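Local coordinates for protein cellulase (Bacteroides salanitronis, PDB 6WQY) that probably hydrolyses beta-1,4-linked glucans such as cellulose at internal bonds, as the family 5 endoglucanase domain, broad in specificity, of a longer protein, at residues H251-I256 / I307-C312; G34-N39 / F343-G348; L130-A135 / N173-G178; E198-F203 / L219-Y224; D42-G47 / P78-G83. One frame throughout, in Å; residues are numbered along the deposited sequence. Where two conformers were deposited one is given.

Contact 1: residues H251-I256 / I307-C312; sequences HFYDPI and IGEMGC
His251 lays its imidazole against Glu309 where two neighbouring strands of a parallel eight-stranded beta/alpha barrel reach their C-terminal ends. CG of Glu309 stands 3.7 Å from the ring centroid of His251, only 10° off the ring normal, and the carboxylate beyond it is stacked at 22° to the ring. ND1 of His251 is hydrogen-bonded to OE2 of Glu174, which holds the ring. Phe252 continues with the backbone: its N donates to O of Glu309 at 2.9 Å in a nearly straight bond, while its own O meets CA of Met310 in a CA-H...O contact. The same oxygen takes a water that is held in turn by N of Gly311, bridging the two segments just where the strand ends. The phenyl group of Phe252 turns outward to helices 284-299 and 318-337. Tyr253 comes back inward. With CG anti to its carbonyl carbon (chi1 -69°), its ring crosses over to Glu309 and OH donates to OE1 at 2.7 Å, on the anti side of the carboxylate, while Arg76 forms a salt bridge with OE2. A phenylalanine in place of Tyr253 would probably leave OE1 without this donor and the carboxylate less firmly fixed in rotation. The tyrosine ring also touches the backbone obliquely, CE1 of Tyr253 lying 3.9 Å from C of Met310.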
# COMPACT_ATOMS: atom_id res chain seq x y z
N HIS A 251 1.00 -5.79 -3.85
CA HIS A 251 -0.45 -5.68 -3.81
C HIS A 251 -1.04 -7.01 -4.25
O HIS A 251 -0.44 -7.73 -5.05
CB HIS A 251 -0.97 -4.54 -4.72
CG HIS A 251 -0.52 -3.18 -4.28
ND1 HIS A 251 -0.77 -2.03 -5.00
CD2 HIS A 251 0.14 -2.78 -3.17
CE1 HIS A 251 -0.27 -0.99 -4.36
NE2 HIS A 251 0.30 -1.41 -3.24
N PHE A 252 -2.22 -7.34 -3.72
CA PHE A 252 -2.82 -8.65 -3.98
C PHE A 252 -4.33 -8.53 -4.05
O PHE A 252 -4.99 -8.39 -3.01
CB PHE A 252 -2.43 -9.67 -2.91
CG PHE A 252 -2.98 -11.04 -3.17
CD1 PHE A 252 -2.36 -11.89 -4.07
CD2 PHE A 252 -4.13 -11.48 -2.53
CE1 PHE A 252 -2.86 -13.15 -4.31
CE2 PHE A 252 -4.63 -12.74 -2.77
CZ PHE A 252 -4.00 -13.57 -3.66
N TYR A 253 -4.87 -8.65 -5.25
CA TYR A 253 -6.30 -8.62 -5.49
C TYR A 253 -6.78 -9.88 -6.20
O TYR A 253 -7.94 -9.94 -6.66
CB TYR A 253 -6.67 -7.41 -6.34
CG TYR A 253 -6.53 -6.06 -5.68
CD1 TYR A 253 -7.48 -5.63 -4.77
CD2 TYR A 253 -5.48 -5.20 -5.99
CE1 TYR A 253 -7.41 -4.37 -4.21
CE2 TYR A 253 -5.39 -3.95 -5.42
CZ TYR A 253 -6.36 -3.53 -4.53
OH TYR A 253 -6.38 -2.27 -3.99
N ASP A 254 -5.95 -10.91 -6.30
CA ASP A 254 -6.30 -12.04 -7.15
C ASP A 254 -7.54 -12.75 -6.61
O ASP A 254 -7.61 -13.04 -5.41
CB ASP A 254 -5.18 -13.09 -7.17
CG ASP A 254 -3.90 -12.61 -7.83
OD1 ASP A 254 -3.87 -11.50 -8.41
OD2 ASP A 254 -2.91 -13.41 -7.78
N PRO A 255 -8.51 -13.10 -7.47
CA PRO A 255 -8.64 -12.76 -8.89
C PRO A 255 -9.41 -11.45 -9.02
O PRO A 255 -10.54 -11.35 -8.50
CB PRO A 255 -9.43 -13.94 -9.46
CG PRO A 255 -10.28 -14.42 -8.31
CD PRO A 255 -9.62 -13.97 -7.03
N ILE A 256 -8.83 -10.44 -9.69
CA ILE A 256 -9.44 -9.12 -9.72
C ILE A 256 -10.84 -9.14 -10.32
O ILE A 256 -11.69 -8.33 -9.94
CB ILE A 256 -8.50 -8.12 -10.42
CG1 ILE A 256 -9.03 -6.69 -10.31
CG2 ILE A 256 -8.29 -8.50 -11.87
CD1 ILE A 256 -9.02 -6.12 -8.92
N ILE A 307 1.51 -6.41 2.37
CA ILE A 307 0.51 -6.38 1.31
C ILE A 307 -0.16 -5.02 1.43
O ILE A 307 -1.09 -4.81 2.22
CB ILE A 307 -0.47 -7.55 1.42
CG1 ILE A 307 0.26 -8.89 1.28
CG2 ILE A 307 -1.57 -7.42 0.39
CD1 ILE A 307 -0.49 -10.05 1.86
N GLY A 308 0.35 -4.05 0.66
CA GLY A 308 -0.09 -2.68 0.78
C GLY A 308 -1.51 -2.43 0.32
O GLY A 308 -2.10 -1.41 0.72
N GLU A 309 -2.06 -3.31 -0.53
CA GLU A 309 -3.45 -3.25 -0.93
C GLU A 309 -3.96 -4.67 -1.15
O GLU A 309 -3.27 -5.49 -1.78
CB GLU A 309 -3.66 -2.46 -2.23
CG GLU A 309 -3.23 -1.02 -2.18
CD GLU A 309 -3.44 -0.26 -3.48
OE1 GLU A 309 -4.22 -0.74 -4.35
OE2 GLU A 309 -2.83 0.84 -3.62
N MET A 310 -5.18 -4.93 -0.68
CA MET A 310 -5.93 -6.16 -0.90
C MET A 310 -7.39 -5.79 -0.63
O MET A 310 -7.68 -4.69 -0.16
CB MET A 310 -5.43 -7.31 -0.01
CG MET A 310 -5.30 -6.98 1.47
SD MET A 310 -6.83 -6.91 2.41
CE MET A 310 -7.38 -8.63 2.35
N GLY A 311 -8.33 -6.69 -0.93
CA GLY A 311 -9.71 -6.45 -0.57
C GLY A 311 -10.68 -7.12 -1.53
O GLY A 311 -10.29 -7.88 -2.41
N CYS A 312 -11.97 -6.80 -1.34
CA CYS A 312 -13.03 -7.39 -2.14
C CYS A 312 -14.27 -6.52 -1.94
O CYS A 312 -14.58 -6.18 -0.79
CB CYS A 312 -13.32 -8.83 -1.68
SG CYS A 312 -14.48 -9.73 -2.69
O HOH W 1 -7.28 -9.32 -1.80

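Contact 2: residues G34-N39 / F343-G348; sequences GWNLGN and FYWDAG
Asn36, Trp35 and Asp346 bury the most surface where the first and last strands of the barrel run parallel, their axes 4.0 Å apart. N of Asn36 gives a 2.7 Å bond to O of Tyr344, and ND2 of Asn36 adds a weak one at 3.2 Å, so backbone and side chain grip one carbonyl. CB of Asn36 rests 3.5 Å from CE3 of Trp345, while OD1 turns to Arg76 and ND2 also bonds to Gly308. Trp35 and Asp346 share the other side of the sheet. NE1 of Trp35 donates to OD2 of Asp346 at 2.9 Å, a bent bond (131°) reaching the anti side of the carboxylate from out of its plane. The carboxylate is busy: Leu359 N also meets OD2, and OD1 takes His362 and, closing an Asx turn, N of Gly348. This pairing closes the barrel, with strand 74-77 next to 34-37, strand 305-310 next to 342-346, and helix 61-70 packed on Trp35.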
# COMPACT_ATOMS: atom_id res chain seq x y z
N GLY A 34 -4.18 -3.58 8.50
CA GLY A 34 -4.14 -2.26 7.90
C GLY A 34 -5.38 -1.90 7.10
O GLY A 34 -6.19 -2.73 6.71
N TRP A 35 -5.46 -0.61 6.79
CA TRP A 35 -6.56 -0.02 6.05
C TRP A 35 -6.01 1.13 5.22
O TRP A 35 -5.20 1.91 5.71
CB TRP A 35 -7.62 0.47 7.03
CG TRP A 35 -8.89 1.04 6.47
CD1 TRP A 35 -10.05 0.36 6.23
CD2 TRP A 35 -9.17 2.42 6.20
NE1 TRP A 35 -11.04 1.23 5.82
CE2 TRP A 35 -10.53 2.50 5.79
CE3 TRP A 35 -8.42 3.59 6.28
CZ2 TRP A 35 -11.13 3.72 5.44
CZ3 TRP A 35 -9.02 4.79 5.93
CH2 TRP A 35 -10.37 4.84 5.53
N ASN A 36 -6.47 1.23 3.97
CA ASN A 36 -6.08 2.31 3.08
C ASN A 36 -7.12 3.42 3.03
O ASN A 36 -8.30 3.15 2.80
CB ASN A 36 -5.95 1.84 1.62
CG ASN A 36 -4.66 1.12 1.31
OD1 ASN A 36 -3.68 1.75 0.90
ND2 ASN A 36 -4.67 -0.19 1.46
N LEU A 37 -6.65 4.66 3.17
CA LEU A 37 -7.46 5.86 2.96
C LEU A 37 -7.50 6.15 1.46
O LEU A 37 -6.76 6.97 0.92
CB LEU A 37 -6.84 7.01 3.74
CG LEU A 37 -7.60 8.34 3.70
CD1 LEU A 37 -8.91 8.23 4.42
CD2 LEU A 37 -6.74 9.44 4.28
N GLY A 38 -8.34 5.40 0.74
CA GLY A 38 -8.33 5.43 -0.71
C GLY A 38 -9.28 6.45 -1.31
O GLY A 38 -10.24 6.90 -0.69
N ASN A 39 -9.02 6.79 -2.58
CA ASN A 39 -9.77 7.84 -3.28
C ASN A 39 -9.84 9.11 -2.44
O ASN A 39 -10.87 9.78 -2.37
CB ASN A 39 -11.15 7.37 -3.73
CG ASN A 39 -11.11 6.48 -4.95
OD1 ASN A 39 -10.07 6.04 -5.38
ND2 ASN A 39 -12.29 6.21 -5.52
N PHE A 343 -3.28 -4.70 4.10
CA PHE A 343 -3.95 -3.39 4.17
C PHE A 343 -5.14 -3.41 3.22
O PHE A 343 -4.97 -3.46 2.00
CB PHE A 343 -2.98 -2.27 3.77
CG PHE A 343 -1.95 -1.94 4.83
CD1 PHE A 343 -0.91 -2.83 5.11
CD2 PHE A 343 -2.00 -0.75 5.51
CE1 PHE A 343 0.04 -2.52 6.09
CE2 PHE A 343 -1.06 -0.43 6.48
CZ PHE A 343 -0.04 -1.32 6.76
N TYR A 344 -6.34 -3.36 3.79
CA TYR A 344 -7.57 -3.38 3.01
C TYR A 344 -7.74 -2.09 2.22
O TYR A 344 -7.49 -1.00 2.74
CB TYR A 344 -8.75 -3.59 4.00
CG TYR A 344 -10.10 -3.55 3.32
CD1 TYR A 344 -10.68 -4.69 2.79
CD2 TYR A 344 -10.77 -2.34 3.15
CE1 TYR A 344 -11.88 -4.63 2.12
CE2 TYR A 344 -11.96 -2.27 2.47
CZ TYR A 344 -12.51 -3.43 1.96
OH TYR A 344 -13.70 -3.39 1.26
N TRP A 345 -8.17 -2.20 0.96
CA TRP A 345 -8.37 -1.04 0.10
C TRP A 345 -9.77 -0.45 0.28
O TRP A 345 -10.76 -1.05 -0.16
CB TRP A 345 -8.17 -1.42 -1.38
CG TRP A 345 -8.40 -0.25 -2.29
CD1 TRP A 345 -9.45 -0.06 -3.11
CD2 TRP A 345 -7.60 0.93 -2.39
NE1 TRP A 345 -9.36 1.16 -3.74
CE2 TRP A 345 -8.22 1.79 -3.31
CE3 TRP A 345 -6.39 1.33 -1.81
CZ2 TRP A 345 -7.68 3.04 -3.64
CZ3 TRP A 345 -5.87 2.56 -2.14
CH2 TRP A 345 -6.51 3.40 -3.05
N ASP A 346 -9.85 0.73 0.88
CA ASP A 346 -11.13 1.39 1.15
C ASP A 346 -11.20 2.69 0.33
O ASP A 346 -10.70 3.74 0.74
CB ASP A 346 -11.33 1.65 2.64
CG ASP A 346 -12.73 2.10 2.98
OD1 ASP A 346 -13.27 2.96 2.25
OD2 ASP A 346 -13.29 1.61 4.00
N ALA A 347 -11.87 2.62 -0.83
CA ALA A 347 -12.02 3.77 -1.70
C ALA A 347 -13.13 4.70 -1.24
O ALA A 347 -13.35 5.73 -1.86
CB ALA A 347 -12.31 3.31 -3.14
N GLY A 348 -13.85 4.36 -0.17
CA GLY A 348 -14.89 5.26 0.32
C GLY A 348 -16.02 5.38 -0.68
O GLY A 348 -16.46 4.40 -1.29
O HOH W 2 -14.87 6.94 -3.90

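Contact 3: residues L130-A135 / N173-G178; sequences LDIKDA and NEIHDG
OD2 of Asp177, an acid whose CB packs 3.8 Å from CB of Lys133, is gripped by Gln192 NE2 and by the backbone N of Asp184, while its OD1 takes N of Ser179. With CG lying between the backbone N and the carbonyl carbon (chi1 69°), the carboxylate is directed at those donors. Charge does not join the acid and the lysine directly: NZ of Lys133 is 6.9 Å from OD2 of Asp177. A water closes the gap to the backbone instead, 2.8 Å from NZ of Lys133 and donating to O of Asp177. Beneath this polar rim the contact is aliphatic. CB of Ile132 meets CG2 of Ile175 at 3.8 Å, though Ile132 is modelled in two conformers and its finer side-chain contacts are less certain. CD1 of Ile175 reaches CD2 of Leu130 at 4.0 Å, those two chains crossing at about a right angle. Asp131 caps the short helix 132-135, its OD1 accepting from N of Asp134. That helix sits on the loop after strand 167-170, with Val195 and Trp199 of helix 191-209 against Ile132 and Val145 of helix 139-159 against Leu130.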
# COMPACT_ATOMS: atom_id res chain seq x y z
N LEU A 130 6.78 10.46 -13.37
CA LEU A 130 7.40 9.24 -12.86
C LEU A 130 7.19 8.20 -13.94
O LEU A 130 6.19 7.48 -13.95
CB LEU A 130 6.76 8.92 -11.52
CG LEU A 130 7.32 7.76 -10.71
CD1 LEU A 130 8.81 7.84 -10.48
CD2 LEU A 130 6.58 7.73 -9.38
N ASP A 131 8.14 8.14 -14.90
CA ASP A 131 7.94 7.53 -16.23
C ASP A 131 8.98 6.45 -16.50
O ASP A 131 10.05 6.72 -17.06
CB ASP A 131 8.03 8.68 -17.25
CG ASP A 131 7.94 8.23 -18.69
OD1 ASP A 131 7.67 7.05 -18.98
OD2 ASP A 131 8.19 9.10 -19.58
N ILE A 132 8.64 5.21 -16.12
CA ILE A 132 9.57 4.09 -16.26
C ILE A 132 9.83 3.75 -17.72
O ILE A 132 10.94 3.33 -18.08
CB ILE A 132 9.05 2.87 -15.47
CG1 ILE A 132 10.06 1.73 -15.42
CG2 ILE A 132 7.73 2.36 -16.07
CD1 ILE A 132 11.25 1.99 -14.52
N LYS A 133 8.83 3.90 -18.58
CA LYS A 133 9.01 3.50 -19.97
C LYS A 133 10.14 4.27 -20.62
O LYS A 133 11.05 3.69 -21.21
CB LYS A 133 7.71 3.68 -20.76
CG LYS A 133 7.80 3.04 -22.15
CD LYS A 133 6.49 3.07 -22.93
CE LYS A 133 6.09 4.49 -23.31
NZ LYS A 133 4.79 4.55 -24.05
N ASP A 134 10.10 5.60 -20.49
CA ASP A 134 11.12 6.44 -21.11
C ASP A 134 12.39 6.50 -20.28
O ASP A 134 13.48 6.66 -20.85
CB ASP A 134 10.56 7.83 -21.37
CG ASP A 134 9.40 7.81 -22.35
OD1 ASP A 134 9.56 7.23 -23.45
OD2 ASP A 134 8.33 8.36 -22.01
N ALA A 135 12.31 6.36 -18.96
CA ALA A 135 13.53 6.33 -18.17
C ALA A 135 14.40 5.15 -18.55
O ALA A 135 15.63 5.25 -18.50
CB ALA A 135 13.20 6.24 -16.68
N ASN A 173 4.15 3.72 -5.78
CA ASN A 173 2.98 2.84 -5.76
C ASN A 173 3.12 1.69 -6.76
O ASN A 173 3.82 0.72 -6.45
CB ASN A 173 1.71 3.68 -5.96
CG ASN A 173 0.47 2.83 -5.89
OD1 ASN A 173 0.38 1.95 -5.03
ND2 ASN A 173 -0.48 3.05 -6.79
N GLU A 174 2.49 1.80 -7.93
CA GLU A 174 2.40 0.72 -8.92
C GLU A 174 3.08 1.19 -10.19
O GLU A 174 2.51 1.95 -10.97
CB GLU A 174 0.94 0.35 -9.19
CG GLU A 174 0.27 -0.31 -8.02
CD GLU A 174 -1.16 -0.72 -8.27
OE1 GLU A 174 -1.77 -0.27 -9.27
OE2 GLU A 174 -1.71 -1.53 -7.47
N ILE A 175 4.31 0.76 -10.39
CA ILE A 175 5.14 1.23 -11.49
C ILE A 175 5.07 0.22 -12.63
O ILE A 175 5.40 -0.97 -12.47
CB ILE A 175 6.58 1.45 -11.02
CG1 ILE A 175 6.62 2.52 -9.90
CG2 ILE A 175 7.48 1.82 -12.19
CD1 ILE A 175 6.02 3.87 -10.26
N HIS A 176 4.64 0.70 -13.80
CA HIS A 176 4.62 -0.10 -15.02
C HIS A 176 4.63 0.86 -16.21
O HIS A 176 4.31 2.05 -16.08
CB HIS A 176 3.40 -1.03 -15.08
CG HIS A 176 2.11 -0.30 -15.18
ND1 HIS A 176 1.45 -0.11 -16.37
CD2 HIS A 176 1.37 0.31 -14.22
CE1 HIS A 176 0.35 0.58 -16.14
NE2 HIS A 176 0.27 0.85 -14.84
N ASP A 177 4.98 0.31 -17.37
CA ASP A 177 5.20 1.14 -18.55
C ASP A 177 3.93 1.49 -19.31
O ASP A 177 4.04 2.10 -20.38
CB ASP A 177 6.22 0.48 -19.48
CG ASP A 177 5.73 -0.79 -20.16
OD1 ASP A 177 4.57 -1.20 -19.99
OD2 ASP A 177 6.55 -1.35 -20.91
N GLY A 178 2.76 1.16 -18.76
CA GLY A 178 1.48 1.33 -19.43
C GLY A 178 0.76 0.02 -19.63
O GLY A 178 -0.48 -0.01 -19.64
O HOH W 3 2.92 3.68 -22.17

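Contact 4: residues E198-F203 / L219-Y224; sequences EWNQVF and LGVPGY
Phe203 and Asn200 project from one side of their helix onto strand 219-222, and all the contact is made by this inner side. CE2 of Phe203 is the atom in the thick of it, 3.8 Å from CB of Leu219 and 3.9 Å from CG1 of Val221, with O of Gly220 nearby; its ring meets Trp153 edge-to-face as well. One turn back, CG of Asn200 lies against CB of Val221 at 3.8 Å. Beyond it ND2 of Asn200 donates to O of Pro222 at 2.9 Å, with the carbonyl oxygen in the plane of the amide, while OD1 of Asn200 faces CD of Pro222 at 3.5 Å. The helix's outer side takes no part in the contact and is partly exposed to solvent: Glu198 is salt-bridged there to Lys146 and Arg191, and Gln201 is bonded to Gln239. Helix and strand run almost opposite ways, 166° apart with axes 8.9 Å from each other, the second half of the beta-alpha-beta crossover that begins at strand 167-170. A leucine in place of Asn200 would probably leave O of Pro222 without this donor, and the helix without its polar tie to the strand. OD1 of Asn200 is buried without a partner in the model, so the ND2 bond probably offsets only part of the cost of burying the amide in this mostly apolar interface.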
# COMPACT_ATOMS: atom_id res chain seq x y z
N GLU A 198 16.85 0.87 -9.20
CA GLU A 198 17.65 2.07 -9.02
C GLU A 198 16.84 3.17 -8.34
O GLU A 198 17.36 3.88 -7.46
CB GLU A 198 18.15 2.60 -10.38
CG GLU A 198 19.15 1.71 -11.09
CD GLU A 198 19.49 2.15 -12.52
OE1 GLU A 198 19.12 3.28 -12.96
OE2 GLU A 198 20.15 1.35 -13.23
N TRP A 199 15.58 3.35 -8.74
CA TRP A 199 14.75 4.37 -8.14
C TRP A 199 14.54 4.12 -6.66
O TRP A 199 14.57 5.05 -5.84
CB TRP A 199 13.39 4.41 -8.84
CG TRP A 199 13.40 4.96 -10.23
CD1 TRP A 199 14.44 5.47 -10.93
CD2 TRP A 199 12.26 5.03 -11.09
NE1 TRP A 199 14.01 5.87 -12.18
CE2 TRP A 199 12.67 5.60 -12.30
CE3 TRP A 199 10.92 4.67 -10.94
CZ2 TRP A 199 11.79 5.82 -13.37
CZ3 TRP A 199 10.05 4.88 -11.99
CH2 TRP A 199 10.49 5.46 -13.18
N ASN A 200 14.30 2.85 -6.28
CA ASN A 200 14.14 2.55 -4.87
C ASN A 200 15.41 2.90 -4.09
O ASN A 200 15.33 3.38 -2.95
CB ASN A 200 13.75 1.09 -4.67
CG ASN A 200 12.29 0.83 -4.96
OD1 ASN A 200 11.45 1.73 -4.87
ND2 ASN A 200 11.97 -0.42 -5.30
N GLN A 201 16.58 2.65 -4.69
CA GLN A 201 17.83 3.01 -4.03
C GLN A 201 17.95 4.52 -3.86
O GLN A 201 18.41 5.00 -2.82
CB GLN A 201 19.02 2.47 -4.82
CG GLN A 201 20.36 2.67 -4.12
CD GLN A 201 20.47 1.77 -2.91
OE1 GLN A 201 20.60 0.56 -3.04
NE2 GLN A 201 20.39 2.35 -1.72
N VAL A 202 17.56 5.29 -4.88
CA VAL A 202 17.57 6.75 -4.78
C VAL A 202 16.70 7.23 -3.63
O VAL A 202 17.09 8.12 -2.87
CB VAL A 202 17.15 7.37 -6.13
CG1 VAL A 202 16.83 8.85 -5.97
CG2 VAL A 202 18.23 7.15 -7.19
N PHE A 203 15.50 6.65 -3.51
CA PHE A 203 14.60 6.97 -2.40
C PHE A 203 15.24 6.67 -1.06
O PHE A 203 15.26 7.53 -0.17
CB PHE A 203 13.30 6.18 -2.59
CG PHE A 203 12.52 5.90 -1.33
CD1 PHE A 203 11.75 6.88 -0.72
CD2 PHE A 203 12.54 4.64 -0.78
CE1 PHE A 203 11.01 6.59 0.42
CE2 PHE A 203 11.81 4.35 0.36
CZ PHE A 203 11.03 5.33 0.95
N LEU A 219 10.95 1.74 5.91
CA LEU A 219 10.59 2.20 4.58
C LEU A 219 10.04 1.04 3.77
O LEU A 219 10.48 -0.11 3.92
CB LEU A 219 11.81 2.77 3.85
CG LEU A 219 12.66 3.77 4.63
CD1 LEU A 219 13.86 4.19 3.79
CD2 LEU A 219 11.85 4.98 5.06
N GLY A 220 9.08 1.35 2.89
CA GLY A 220 8.54 0.38 1.95
C GLY A 220 9.06 0.64 0.54
O GLY A 220 9.14 1.79 0.11
N VAL A 221 9.40 -0.44 -0.16
CA VAL A 221 9.91 -0.37 -1.52
C VAL A 221 9.22 -1.43 -2.37
O VAL A 221 9.19 -2.61 -1.98
CB VAL A 221 11.45 -0.52 -1.56
CG1 VAL A 221 12.10 0.79 -1.13
CG2 VAL A 221 11.93 -1.67 -0.68
N PRO A 222 8.65 -1.06 -3.53
CA PRO A 222 7.89 -2.03 -4.31
C PRO A 222 8.68 -2.69 -5.43
O PRO A 222 9.71 -2.19 -5.90
CB PRO A 222 6.77 -1.17 -4.91
CG PRO A 222 7.46 0.15 -5.18
CD PRO A 222 8.39 0.32 -3.98
N GLY A 223 8.15 -3.83 -5.89
CA GLY A 223 8.54 -4.41 -7.15
C GLY A 223 7.62 -3.95 -8.27
O GLY A 223 6.68 -3.17 -8.08
N TYR A 224 7.90 -4.46 -9.46
CA TYR A 224 7.23 -3.99 -10.66
C TYR A 224 5.73 -4.26 -10.59
O TYR A 224 5.31 -5.38 -10.29
CB TYR A 224 7.86 -4.64 -11.90
CG TYR A 224 7.52 -3.93 -13.20
CD1 TYR A 224 6.38 -4.22 -13.90
CD2 TYR A 224 8.39 -2.98 -13.73
CE1 TYR A 224 6.08 -3.59 -15.09
CE2 TYR A 224 8.11 -2.36 -14.93
CZ TYR A 224 6.96 -2.67 -15.62
OH TYR A 224 6.65 -2.07 -16.82

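Contact 5: residues D42-G47 / P78-G83; sequences DAHNNG and PVTWLG
Asp42 and Thr80 bring the two loops closest, CA to CA 4.4 Å; the segments part round Asn45 and Asn46 and come together again at Gly47 and Gly83 (CA to CA 6.0 Å). No backbone bond joins the two segments themselves; N of Asp42 comes near O of Pro78, but at a poor angle. Both glycines have positive phi. A CB on Gly83 would clash with O of Gly47, and Asn46-Gly47 have the angles of a type I' turn linking strands 44-45 and 48-49 as a hairpin. The link between the loops is made by a side chain: OG1 of Thr80 donates to O of Asp42 at 2.7 Å, coming in steeply (C=O...O angle 110°), while the same hydroxyl takes N of His121. These loops follow the first and second strands of the beta/alpha barrel, on the C-terminal rim where such enzymes bind their substrates. Asp42 lies alongside Pro78, both side chains pointing the same way, with OD1 of Asp42 3.7 Å from CG of Pro78. That carboxylate turns back on its own loop, OD1 to Gln40 N and OD2 to Asn39 N. Further out, CG2 of Thr80 touches CB of His44 at 4.1 Å. With CG between backbone N and carbonyl carbon (chi1 57°), the His44 ring presents a face to CD1 of Leu82, 4.2 Å from the centroid, and also meets the rings of Trp54 and His121.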
# COMPACT_ATOMS: atom_id res chain seq x y z
N ASP A 42 -4.95 10.50 -2.73
CA ASP A 42 -4.59 9.96 -4.03
C ASP A 42 -5.42 10.54 -5.17
O ASP A 42 -4.99 10.47 -6.34
CB ASP A 42 -4.67 8.42 -4.06
CG ASP A 42 -5.92 7.84 -3.39
OD1 ASP A 42 -6.28 8.28 -2.27
OD2 ASP A 42 -6.53 6.92 -4.00
N ALA A 43 -6.59 11.10 -4.88
CA ALA A 43 -7.49 11.57 -5.92
C ALA A 43 -6.90 12.80 -6.60
O ALA A 43 -6.26 13.65 -5.97
CB ALA A 43 -8.85 11.92 -5.33
N HIS A 44 -7.15 12.90 -7.90
CA HIS A 44 -6.66 14.03 -8.68
C HIS A 44 -7.64 14.27 -9.82
O HIS A 44 -8.25 13.33 -10.34
CB HIS A 44 -5.24 13.81 -9.19
CG HIS A 44 -5.08 12.59 -10.04
ND1 HIS A 44 -5.01 12.64 -11.42
CD2 HIS A 44 -4.98 11.28 -9.70
CE1 HIS A 44 -4.87 11.41 -11.89
NE2 HIS A 44 -4.85 10.57 -10.87
N ASN A 45 -7.76 15.53 -10.22
CA ASN A 45 -8.70 15.93 -11.25
C ASN A 45 -8.14 17.16 -11.92
O ASN A 45 -7.61 18.05 -11.25
CB ASN A 45 -10.07 16.23 -10.63
CG ASN A 45 -11.18 16.31 -11.68
OD1 ASN A 45 -11.09 15.70 -12.74
ND2 ASN A 45 -12.22 17.06 -11.37
N ASN A 46 -8.23 17.19 -13.25
CA ASN A 46 -7.75 18.33 -14.03
C ASN A 46 -6.28 18.62 -13.76
O ASN A 46 -5.85 19.78 -13.71
CB ASN A 46 -8.63 19.56 -13.80
CG ASN A 46 -10.08 19.33 -14.20
OD1 ASN A 46 -10.36 18.60 -15.16
ND2 ASN A 46 -11.00 19.93 -13.46
N GLY A 47 -5.50 17.56 -13.56
CA GLY A 47 -4.06 17.66 -13.43
C GLY A 47 -3.54 17.95 -12.04
O GLY A 47 -2.32 18.03 -11.85
N PRO A 78 -2.32 6.85 0.77
CA PRO A 78 -1.79 7.15 -0.57
C PRO A 78 -1.86 8.65 -0.80
O PRO A 78 -2.86 9.29 -0.48
CB PRO A 78 -2.72 6.38 -1.51
CG PRO A 78 -3.84 5.93 -0.73
CD PRO A 78 -3.51 5.99 0.72
N VAL A 79 -0.79 9.21 -1.39
CA VAL A 79 -0.75 10.65 -1.67
C VAL A 79 -0.31 10.84 -3.11
O VAL A 79 0.80 10.44 -3.49
CB VAL A 79 0.22 11.41 -0.74
CG1 VAL A 79 0.16 12.90 -1.09
CG2 VAL A 79 -0.12 11.19 0.72
N THR A 80 -1.17 11.49 -3.90
CA THR A 80 -0.82 11.97 -5.23
C THR A 80 -0.37 13.42 -5.10
O THR A 80 -1.02 14.22 -4.43
CB THR A 80 -2.02 11.84 -6.15
OG1 THR A 80 -2.28 10.44 -6.33
CG2 THR A 80 -1.79 12.50 -7.50
N TRP A 81 0.76 13.75 -5.75
CA TRP A 81 1.39 15.05 -5.59
C TRP A 81 1.28 15.89 -6.86
O TRP A 81 1.81 17.01 -6.91
CB TRP A 81 2.87 14.89 -5.18
CG TRP A 81 3.07 14.08 -3.93
CD1 TRP A 81 3.13 12.72 -3.84
CD2 TRP A 81 3.24 14.56 -2.58
NE1 TRP A 81 3.33 12.32 -2.54
CE2 TRP A 81 3.40 13.43 -1.75
CE3 TRP A 81 3.27 15.83 -2.00
CZ2 TRP A 81 3.59 13.54 -0.38
CZ3 TRP A 81 3.45 15.93 -0.63
CH2 TRP A 81 3.61 14.79 0.16
N LEU A 82 0.62 15.35 -7.88
CA LEU A 82 0.46 16.03 -9.16
C LEU A 82 -0.13 17.42 -8.95
O LEU A 82 -1.07 17.62 -8.18
CB LEU A 82 -0.47 15.20 -10.05
CG LEU A 82 0.09 13.85 -10.51
CD1 LEU A 82 -1.01 13.05 -11.20
CD2 LEU A 82 1.28 14.03 -11.41
N GLY A 83 0.44 18.39 -9.65
CA GLY A 83 -0.01 19.75 -9.57
C GLY A 83 0.44 20.51 -8.34
O GLY A 83 0.11 21.69 -8.20

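Contacts 1 and 2 are neighbours in the barrel sheet, centres 11 Å apart, joined by Met310 O to Trp345 N at 2.8 Å. Contact 3 lies about 20 Å from contact 1 between centres, yet Glu174 reaches back: its OE2 is 2.7 Å from His251 ND1 and 4.1 Å from Glu309 OE1. Two glutamates at the ends of strands four and seven are consistent with the acid pair of this family. Contact 5 borders contact 2, with Trp345 CH2 3.6 Å from Asp42 OD2. Contact 4 backs contact 3, where Tyr224 OH meets Asp177 N at 3.0 Å. A bound magnesium ion lies about 7 Å from the side chain of Lys133 in contact 3.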